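Local coordinates for excretory-secretory protein 2 (Ancylostoma ceylanicum, PDB 3NSW), which is secreted by a parasitic hookworm, adopts a netrin-like fold and probably acts as an immunomodulator, at residues V25-V30 and R44-P49; T75-G80 and C88-H93. All blocks are in the same frame, centred on the assembly; numbering follows the deposited sequence.

How the interactions relate
Both interactions are antiparallel hairpin pairings in one mixed sheet, and strands 24-33 and 75-82, one from each, lie side by side in it. They touch directly: A26 N meets L79 O at 2.8 Å, T29 OG1 meets D76 OD1 at 2.7 Å, and V25 packs on V78. Interaction 1 catches its hairpin where the strand 37-45 gives way to a loop, and its two backbone bonds are joined by a bridging water and the Y46 ring. Interaction 2, nearer the centre of the molecule, is the longer ladder, with five backbone bonds, and buries more surface. Each is partly buried; Y27 of the first stacks on H93 of the second.

Interaction 1: residues V25-V30 and R44-P49; sequences VAYVTV and RLYDVP
The backbone carbonyl O of V25 takes the N-H of Y46 at 2.8 Å (N-H...O 151°), with the donor nearly along the C=O axis. The same oxygen lies near the plane of the Y46 ring, at its CD2 edge, and receives a longer CH contact from L45 CA. Two residues on, Y27 N donates to R44 O at 3.0 Å in a nearly straight hydrogen bond (168°). This is the open end of the hairpin formed by strands 24-33 and 37-45 of the netrin-like fold, where A26 and L45 make a non-hydrogen-bonded pair and A26 CB touches L45 CD2 at 3.8 Å. Beyond L45 the segment 44-49 leaves the strand, and a water links the two backbones: it accepts from V25 N at 3.0 Å and lies within donating distance of Y46 O and V48 O. With CG anti to its carbonyl carbon (chi1 -61°), Y46 swings its ring back across the first strand. Its CD2 meets V25 CG1 at 3.8 Å, while OH reaches Y27 CB at 3.6 Å. The extended R44 side chain brings one guanidinium face over Y46 CD1, and its NH1 bonds to E106 O. L104 of the helix 98-104 packs on V25, Y46 and V48.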
ATOM      1  N   VAL A  25       6.449   2.786   0.015  1.00 17.78           N
ATOM      2  CA  VAL A  25       5.194   3.131   0.665  1.00 16.77           C
ATOM      3  C   VAL A  25       4.549   4.195  -0.220  1.00 19.04           C
ATOM      4  O   VAL A  25       5.180   5.199  -0.548  1.00 20.13           O
ATOM      5  CB  VAL A  25       5.404   3.709   2.069  1.00 18.23           C
ATOM      6  CG1 VAL A  25       4.059   3.914   2.740  1.00 18.39           C
ATOM      7  CG2 VAL A  25       6.286   2.767   2.920  1.00 20.61           C
ATOM      8  N   ALA A  26       3.295   3.955  -0.583  1.00 18.34           N
ATOM      9  CA  ALA A  26       2.596   4.771  -1.575  1.00 17.16           C
ATOM     10  C   ALA A  26       1.245   5.278  -1.099  1.00 16.50           C
ATOM     11  O   ALA A  26       0.614   4.675  -0.241  1.00 17.69           O
ATOM     12  CB  ALA A  26       2.412   3.953  -2.837  1.00 16.73           C
ATOM     13  N   TYR A  27       0.788   6.371  -1.719  1.00 17.81           N
ATOM     14  CA  TYR A  27      -0.531   6.961  -1.493  1.00 14.90           C
ATOM     15  C   TYR A  27      -1.273   6.591  -2.761  1.00 17.11           C
ATOM     16  O   TYR A  27      -0.851   6.994  -3.855  1.00 18.63           O
ATOM     17  CB  TYR A  27      -0.350   8.485  -1.381  1.00 16.14           C
ATOM     18  CG  TYR A  27      -1.606   9.326  -1.279  1.00 15.85           C
ATOM     19  CD1 TYR A  27      -2.839   8.779  -0.911  1.00 21.83           C
ATOM     20  CD2 TYR A  27      -1.527  10.720  -1.479  1.00 21.02           C
ATOM     21  CE1 TYR A  27      -3.989   9.604  -0.804  1.00 22.19           C
ATOM     22  CE2 TYR A  27      -2.653  11.531  -1.373  1.00 32.57           C
ATOM     23  CZ  TYR A  27      -3.868  10.973  -1.034  1.00 25.00           C
ATOM     24  OH  TYR A  27      -4.973  11.781  -0.912  1.00 25.28           O
ATOM     25  N   VAL A  28      -2.322   5.775  -2.628  1.00 16.04           N
ATOM     26  CA  VAL A  28      -3.039   5.220  -3.779  1.00 16.10           C
ATOM     27  C   VAL A  28      -4.552   5.385  -3.646  1.00 15.77           C
ATOM     28  O   VAL A  28      -5.065   5.574  -2.543  1.00 17.44           O
ATOM     29  CB  VAL A  28      -2.730   3.707  -3.973  1.00 16.42           C
ATOM     30  CG1 VAL A  28      -1.219   3.465  -4.180  1.00 20.54           C
ATOM     31  CG2 VAL A  28      -3.244   2.881  -2.797  1.00 14.30           C
ATOM     32  N   THR A  29      -5.258   5.332  -4.774  1.00 15.41           N
ATOM     33  CA  THR A  29      -6.699   5.139  -4.754  1.00 19.75           C
ATOM     34  C   THR A  29      -6.987   3.807  -5.421  1.00 17.84           C
ATOM     35  O   THR A  29      -6.418   3.494  -6.475  1.00 17.73           O
ATOM     36  CB  THR A  29      -7.444   6.235  -5.529  1.00 14.84           C
ATOM     37  OG1 THR A  29      -7.079   7.521  -5.016  1.00 22.79           O
ATOM     38  CG2 THR A  29      -8.978   6.049  -5.366  1.00 16.33           C
ATOM     39  N   VAL A  30      -7.859   3.016  -4.801  1.00 17.51           N
ATOM     40  CA  VAL A  30      -8.381   1.802  -5.449  1.00 20.43           C
ATOM     41  C   VAL A  30      -9.428   2.254  -6.461  1.00 24.73           C
ATOM     42  O   VAL A  30     -10.416   2.901  -6.096  1.00 28.57           O
ATOM     43  CB  VAL A  30      -8.988   0.812  -4.420  1.00 25.44           C
ATOM     44  CG1 VAL A  30      -9.684  -0.374  -5.115  1.00 23.03           C
ATOM     45  CG2 VAL A  30      -7.923   0.320  -3.471  1.00 24.71           C
ATOM     46  N   ARG A  44       1.568   9.277  -5.084  1.00 19.92           N
ATOM     47  CA  ARG A  44       2.830   9.702  -4.496  1.00 21.61           C
ATOM     48  C   ARG A  44       3.538   8.478  -3.948  1.00 19.16           C
ATOM     49  O   ARG A  44       2.891   7.582  -3.437  1.00 19.37           O
ATOM     50  CB  ARG A  44       2.536  10.646  -3.326  1.00 17.42           C
ATOM     51  CG  ARG A  44       3.760  11.061  -2.519  1.00 28.96           C
ATOM     52  CD  ARG A  44       3.365  12.031  -1.438  1.00 29.29           C
ATOM     53  NE  ARG A  44       4.507  12.398  -0.612  1.00 29.44           N
ATOM     54  CZ  ARG A  44       4.416  13.171   0.462  1.00 28.78           C
ATOM     55  NH1 ARG A  44       3.233  13.646   0.832  1.00 25.52           N
ATOM     56  NH2 ARG A  44       5.497  13.466   1.163  1.00 29.83           N
ATOM     57  N   LEU A  45       4.862   8.444  -4.058  1.00 19.45           N
ATOM     58  CA  LEU A  45       5.630   7.466  -3.275  1.00 22.83           C
ATOM     59  C   LEU A  45       6.274   8.268  -2.165  1.00 26.40           C
ATOM     60  O   LEU A  45       6.942   9.273  -2.441  1.00 26.26           O
ATOM     61  CB  LEU A  45       6.711   6.793  -4.125  1.00 23.95           C
ATOM     62  CG  LEU A  45       6.330   6.026  -5.394  1.00 37.12           C
ATOM     63  CD1 LEU A  45       7.520   5.213  -5.846  1.00 35.62           C
ATOM     64  CD2 LEU A  45       5.152   5.122  -5.158  1.00 27.79           C
ATOM     65  N   TYR A  46       6.054   7.861  -0.915  1.00 19.38           N
ATOM     66  CA  TYR A  46       6.676   8.554   0.208  1.00 22.34           C
ATOM     67  C   TYR A  46       8.178   8.270   0.199  1.00 26.78           C
ATOM     68  O   TYR A  46       8.616   7.252  -0.336  1.00 27.29           O
ATOM     69  CB  TYR A  46       6.042   8.142   1.539  1.00 19.62           C
ATOM     70  CG  TYR A  46       4.560   8.460   1.650  1.00 21.93           C
ATOM     71  CD1 TYR A  46       4.127   9.746   2.012  1.00 22.71           C
ATOM     72  CD2 TYR A  46       3.588   7.484   1.391  1.00 21.74           C
ATOM     73  CE1 TYR A  46       2.768  10.042   2.122  1.00 25.51           C
ATOM     74  CE2 TYR A  46       2.221   7.773   1.501  1.00 22.46           C
ATOM     75  CZ  TYR A  46       1.828   9.065   1.860  1.00 23.22           C
ATOM     76  OH  TYR A  46       0.490   9.356   1.979  1.00 24.11           O
ATOM     77  N   ASP A  47       8.964   9.181   0.772  1.00 22.52           N
ATOM     78  CA  ASP A  47      10.415   9.041   0.787  1.00 28.36           C
ATOM     79  C   ASP A  47      10.917   8.202   1.970  1.00 33.93           C
ATOM     80  O   ASP A  47      11.933   8.524   2.592  1.00 41.90           O
ATOM     81  CB  ASP A  47      11.065  10.427   0.754  1.00 28.17           C
ATOM     82  CG  ASP A  47      10.762  11.176  -0.523  1.00 43.45           C
ATOM     83  OD1 ASP A  47      11.023  10.625  -1.608  1.00 37.77           O
ATOM     84  OD2 ASP A  47      10.273  12.321  -0.442  1.00 43.87           O
ATOM     85  N   VAL A  48      10.189   7.122   2.255  1.00 30.47           N
ATOM     86  CA  VAL A  48      10.499   6.172   3.333  1.00 29.63           C
ATOM     87  C   VAL A  48      10.249   4.733   2.848  1.00 31.06           C
ATOM     88  O   VAL A  48       9.345   4.506   2.025  1.00 30.46           O
ATOM     89  CB  VAL A  48       9.659   6.442   4.614  1.00 29.83           C
ATOM     90  CG1 VAL A  48      10.058   7.758   5.270  1.00 49.66           C
ATOM     91  CG2 VAL A  48       8.139   6.389   4.315  1.00 31.66           C
ATOM     92  N   PRO A  49      11.038   3.750   3.345  1.00 32.13           N
ATOM     93  CA  PRO A  49      12.169   3.871   4.270  1.00 34.10           C
ATOM     94  C   PRO A  49      13.379   4.546   3.626  1.00 42.30           C
ATOM     95  O   PRO A  49      14.294   4.967   4.330  1.00 41.96           O
ATOM     96  CB  PRO A  49      12.497   2.412   4.622  1.00 35.71           C
ATOM     97  CG  PRO A  49      12.031   1.633   3.457  1.00 28.42           C
ATOM     98  CD  PRO A  49      10.803   2.346   2.959  1.00 31.59           C
TER
HETATM   99  O   HOH W   1       8.684   4.628  -0.726  1.00 14.43           O

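Interaction 2: residues T75-G80 and C88-H93; sequences TDYVLG and CFVKLH
Strands 75-82 and 88-92 form a beta hairpin, and this contact is its antiparallel ladder. V78 and K91 are a hydrogen-bonded pair: V78 N reaches K91 O at 2.7 Å, and K91 N returns to V78 O in the carbonyl plane. G80 and F89 repeat the reciprocal pair of hydrogen bonds, G80 N to F89 O and F89 N to G80 O both at 2.9 Å. At the far end H93 N still reaches D76 O at 3.0 Å, though from well above the carbonyl plane (43° out of it).

F89 CG sits between its backbone N and carbonyl carbon (chi1 70°), which folds the ring back over its partner. One ring face lies on G80 CA, 3.7 Å from the centroid, a CH-pi contact made possible because glycine has no side chain there. V90 and L79 share the other side of the sheet, where V90 CG2 meets L79 CD1 at 3.8 Å and CG1 presses obliquely on the Y77 ring, 3.4 Å from CD1. L92, paired with Y77 without hydrogen bonds, starts its side chain away from the other strand, yet its CD1 turns back to touch both T75 CG2, tightly at 3.4 Å, and Y77 CE1. On the V78 side, V78 CG2 comes to the edge of the H93 ring at CD2.

K91 carries its amine beyond the hairpin to S12 O and a salt bridge with E100, while C88 is disulfide-bonded to C81 near the turn. The hairpin is part of the mixed sheet of the netrin-like fold, in a family placed in the TIMP-like clan.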
ATOM      1  N   THR A  75     -11.487   4.514  -2.944  1.00 20.75           N
ATOM      2  CA  THR A  75     -11.061   4.811  -1.581  1.00 24.87           C
ATOM      3  C   THR A  75      -9.545   4.942  -1.512  1.00 19.03           C
ATOM      4  O   THR A  75      -8.817   4.212  -2.191  1.00 17.35           O
ATOM      5  CB  THR A  75     -11.561   3.729  -0.608  1.00 22.17           C
ATOM      6  OG1 THR A  75     -12.992   3.662  -0.695  1.00 22.20           O
ATOM      7  CG2 THR A  75     -11.185   4.066   0.831  1.00 22.89           C
ATOM      8  N   ASP A  76      -9.069   5.884  -0.702  1.00 16.06           N
ATOM      9  CA  ASP A  76      -7.651   6.189  -0.668  1.00 14.71           C
ATOM     10  C   ASP A  76      -6.970   5.382   0.440  1.00 16.79           C
ATOM     11  O   ASP A  76      -7.490   5.298   1.547  1.00 19.81           O
ATOM     12  CB  ASP A  76      -7.410   7.667  -0.418  1.00 16.74           C
ATOM     13  CG  ASP A  76      -7.816   8.552  -1.595  1.00 20.99           C
ATOM     14  OD1 ASP A  76      -8.188   8.028  -2.661  1.00 24.66           O
ATOM     15  OD2 ASP A  76      -7.734   9.781  -1.438  1.00 30.54           O
ATOM     16  N   TYR A  77      -5.796   4.835   0.131  1.00 14.90           N
ATOM     17  CA  TYR A  77      -5.015   4.054   1.101  1.00 15.94           C
ATOM     18  C   TYR A  77      -3.544   4.422   1.099  1.00 18.48           C
ATOM     19  O   TYR A  77      -3.004   4.899   0.098  1.00 16.67           O
ATOM     20  CB  TYR A  77      -5.123   2.567   0.756  1.00 16.56           C
ATOM     21  CG  TYR A  77      -6.525   2.036   0.898  1.00 16.24           C
ATOM     22  CD1 TYR A  77      -7.013   1.651   2.141  1.00 17.87           C
ATOM     23  CD2 TYR A  77      -7.389   1.961  -0.215  1.00 19.05           C
ATOM     24  CE1 TYR A  77      -8.316   1.167   2.282  1.00 22.49           C
ATOM     25  CE2 TYR A  77      -8.695   1.485  -0.077  1.00 22.71           C
ATOM     26  CZ  TYR A  77      -9.142   1.087   1.174  1.00 23.44           C
ATOM     27  OH  TYR A  77     -10.420   0.620   1.324  1.00 22.98           O
ATOM     28  N   VAL A  78      -2.882   4.185   2.226  1.00 16.13           N
ATOM     29  CA  VAL A  78      -1.431   4.121   2.210  1.00 13.20           C
ATOM     30  C   VAL A  78      -1.113   2.639   2.020  1.00 15.35           C
ATOM     31  O   VAL A  78      -1.687   1.784   2.705  1.00 18.10           O
ATOM     32  CB  VAL A  78      -0.819   4.631   3.530  1.00 18.68           C
ATOM     33  CG1 VAL A  78       0.694   4.443   3.522  1.00 19.63           C
ATOM     34  CG2 VAL A  78      -1.159   6.104   3.734  1.00 20.35           C
ATOM     35  N   LEU A  79      -0.216   2.345   1.079  1.00 15.51           N
ATOM     36  CA  LEU A  79       0.078   0.968   0.699  1.00 13.84           C
ATOM     37  C   LEU A  79       1.574   0.774   0.785  1.00 17.22           C
ATOM     38  O   LEU A  79       2.314   1.439   0.059  1.00 19.18           O
ATOM     39  CB  LEU A  79      -0.381   0.727  -0.746  1.00 13.28           C
ATOM     40  CG  LEU A  79      -0.033  -0.646  -1.350  1.00 15.57           C
ATOM     41  CD1 LEU A  79      -0.793  -1.782  -0.624  1.00 19.08           C
ATOM     42  CD2 LEU A  79      -0.301  -0.669  -2.857  1.00 21.63           C
ATOM     43  N   GLY A  80       2.017  -0.118   1.677  1.00 16.43           N
ATOM     44  CA  GLY A  80       3.452  -0.384   1.846  1.00 17.74           C
ATOM     45  C   GLY A  80       3.731  -1.752   1.271  1.00 20.91           C
ATOM     46  O   GLY A  80       3.084  -2.707   1.669  1.00 20.55           O
ATOM     47  N   CYS A  88       2.266  -6.893   1.553  1.00 18.93           N
ATOM     48  CA  CYS A  88       1.879  -5.513   1.657  1.00 16.98           C
ATOM     49  C   CYS A  88       1.117  -5.252   2.943  1.00 16.90           C
ATOM     50  O   CYS A  88       0.446  -6.148   3.486  1.00 20.72           O
ATOM     51  CB  CYS A  88       1.008  -5.106   0.449  1.00 21.03           C
ATOM     52  SG  CYS A  88       1.819  -5.296  -1.162  1.00 24.09           S
ATOM     53  N   PHE A  89       1.249  -4.022   3.438  1.00 18.00           N
ATOM     54  CA  PHE A  89       0.332  -3.500   4.440  1.00 16.20           C
ATOM     55  C   PHE A  89      -0.532  -2.370   3.858  1.00 15.61           C
ATOM     56  O   PHE A  89      -0.122  -1.675   2.916  1.00 17.09           O
ATOM     57  CB  PHE A  89       1.059  -3.062   5.734  1.00 20.94           C
ATOM     58  CG  PHE A  89       1.925  -1.818   5.596  1.00 20.24           C
ATOM     59  CD1 PHE A  89       1.353  -0.534   5.504  1.00 21.64           C
ATOM     60  CD2 PHE A  89       3.311  -1.931   5.584  1.00 21.57           C
ATOM     61  CE1 PHE A  89       2.157   0.609   5.388  1.00 24.71           C
ATOM     62  CE2 PHE A  89       4.124  -0.803   5.476  1.00 23.99           C
ATOM     63  CZ  PHE A  89       3.549   0.474   5.375  1.00 26.06           C
ATOM     64  N   VAL A  90      -1.728  -2.210   4.413  1.00 18.25           N
ATOM     65  CA  VAL A  90      -2.700  -1.233   3.898  1.00 18.38           C
ATOM     66  C   VAL A  90      -3.332  -0.487   5.070  1.00 16.73           C
ATOM     67  O   VAL A  90      -3.700  -1.101   6.073  1.00 21.56           O
ATOM     68  CB  VAL A  90      -3.836  -1.936   3.100  1.00 21.11           C
ATOM     69  CG1 VAL A  90      -4.705  -0.886   2.385  1.00 24.68           C
ATOM     70  CG2 VAL A  90      -3.266  -2.928   2.092  1.00 22.59           C
ATOM     71  N   LYS A  91      -3.470   0.828   4.931  1.00 16.93           N
ATOM     72  CA  LYS A  91      -4.100   1.671   5.942  1.00 18.48           C
ATOM     73  C   LYS A  91      -4.930   2.737   5.227  1.00 19.76           C
ATOM     74  O   LYS A  91      -4.482   3.321   4.247  1.00 17.80           O
ATOM     75  CB  LYS A  91      -3.025   2.338   6.812  1.00 18.87           C
ATOM     76  CG  LYS A  91      -3.500   3.561   7.620  1.00 28.64           C
ATOM     77  CD  LYS A  91      -3.852   3.219   9.065  1.00 33.61           C
ATOM     78  CE  LYS A  91      -4.440   4.447   9.760  1.00 40.56           C
ATOM     79  NZ  LYS A  91      -4.408   4.373  11.237  1.00 43.76           N
ATOM     80  N   LEU A  92      -6.156   2.956   5.698  1.00 18.88           N
ATOM     81  CA  LEU A  92      -7.003   4.015   5.150  1.00 23.49           C
ATOM     82  C   LEU A  92      -6.303   5.357   5.276  1.00 24.19           C
ATOM     83  O   LEU A  92      -5.915   5.758   6.372  1.00 24.48           O
ATOM     84  CB  LEU A  92      -8.339   4.069   5.907  1.00 26.57           C
ATOM     85  CG  LEU A  92      -9.477   4.823   5.229  1.00 35.82           C
ATOM     86  CD1 LEU A  92      -9.962   4.019   4.034  1.00 28.94           C
ATOM     87  CD2 LEU A  92     -10.605   5.062   6.221  1.00 39.13           C
ATOM     88  N   HIS A  93      -6.137   6.052   4.155  1.00 18.69           N
ATOM     89  CA  HIS A  93      -5.430   7.328   4.153  1.00 17.67           C
ATOM     90  C   HIS A  93      -6.102   8.370   5.058  1.00 22.74           C
ATOM     91  O   HIS A  93      -5.419   9.089   5.792  1.00 24.05           O
ATOM     92  CB  HIS A  93      -5.278   7.866   2.727  1.00 22.60           C
ATOM     93  CG  HIS A  93      -4.457   9.111   2.644  1.00 20.88           C
ATOM     94  ND1 HIS A  93      -5.016  10.369   2.567  1.00 24.26           N
ATOM     95  CD2 HIS A  93      -3.117   9.293   2.627  1.00 18.96           C
ATOM     96  CE1 HIS A  93      -4.055  11.273   2.512  1.00 31.91           C
ATOM     97  NE2 HIS A  93      -2.894  10.645   2.538  1.00 24.91           N
TER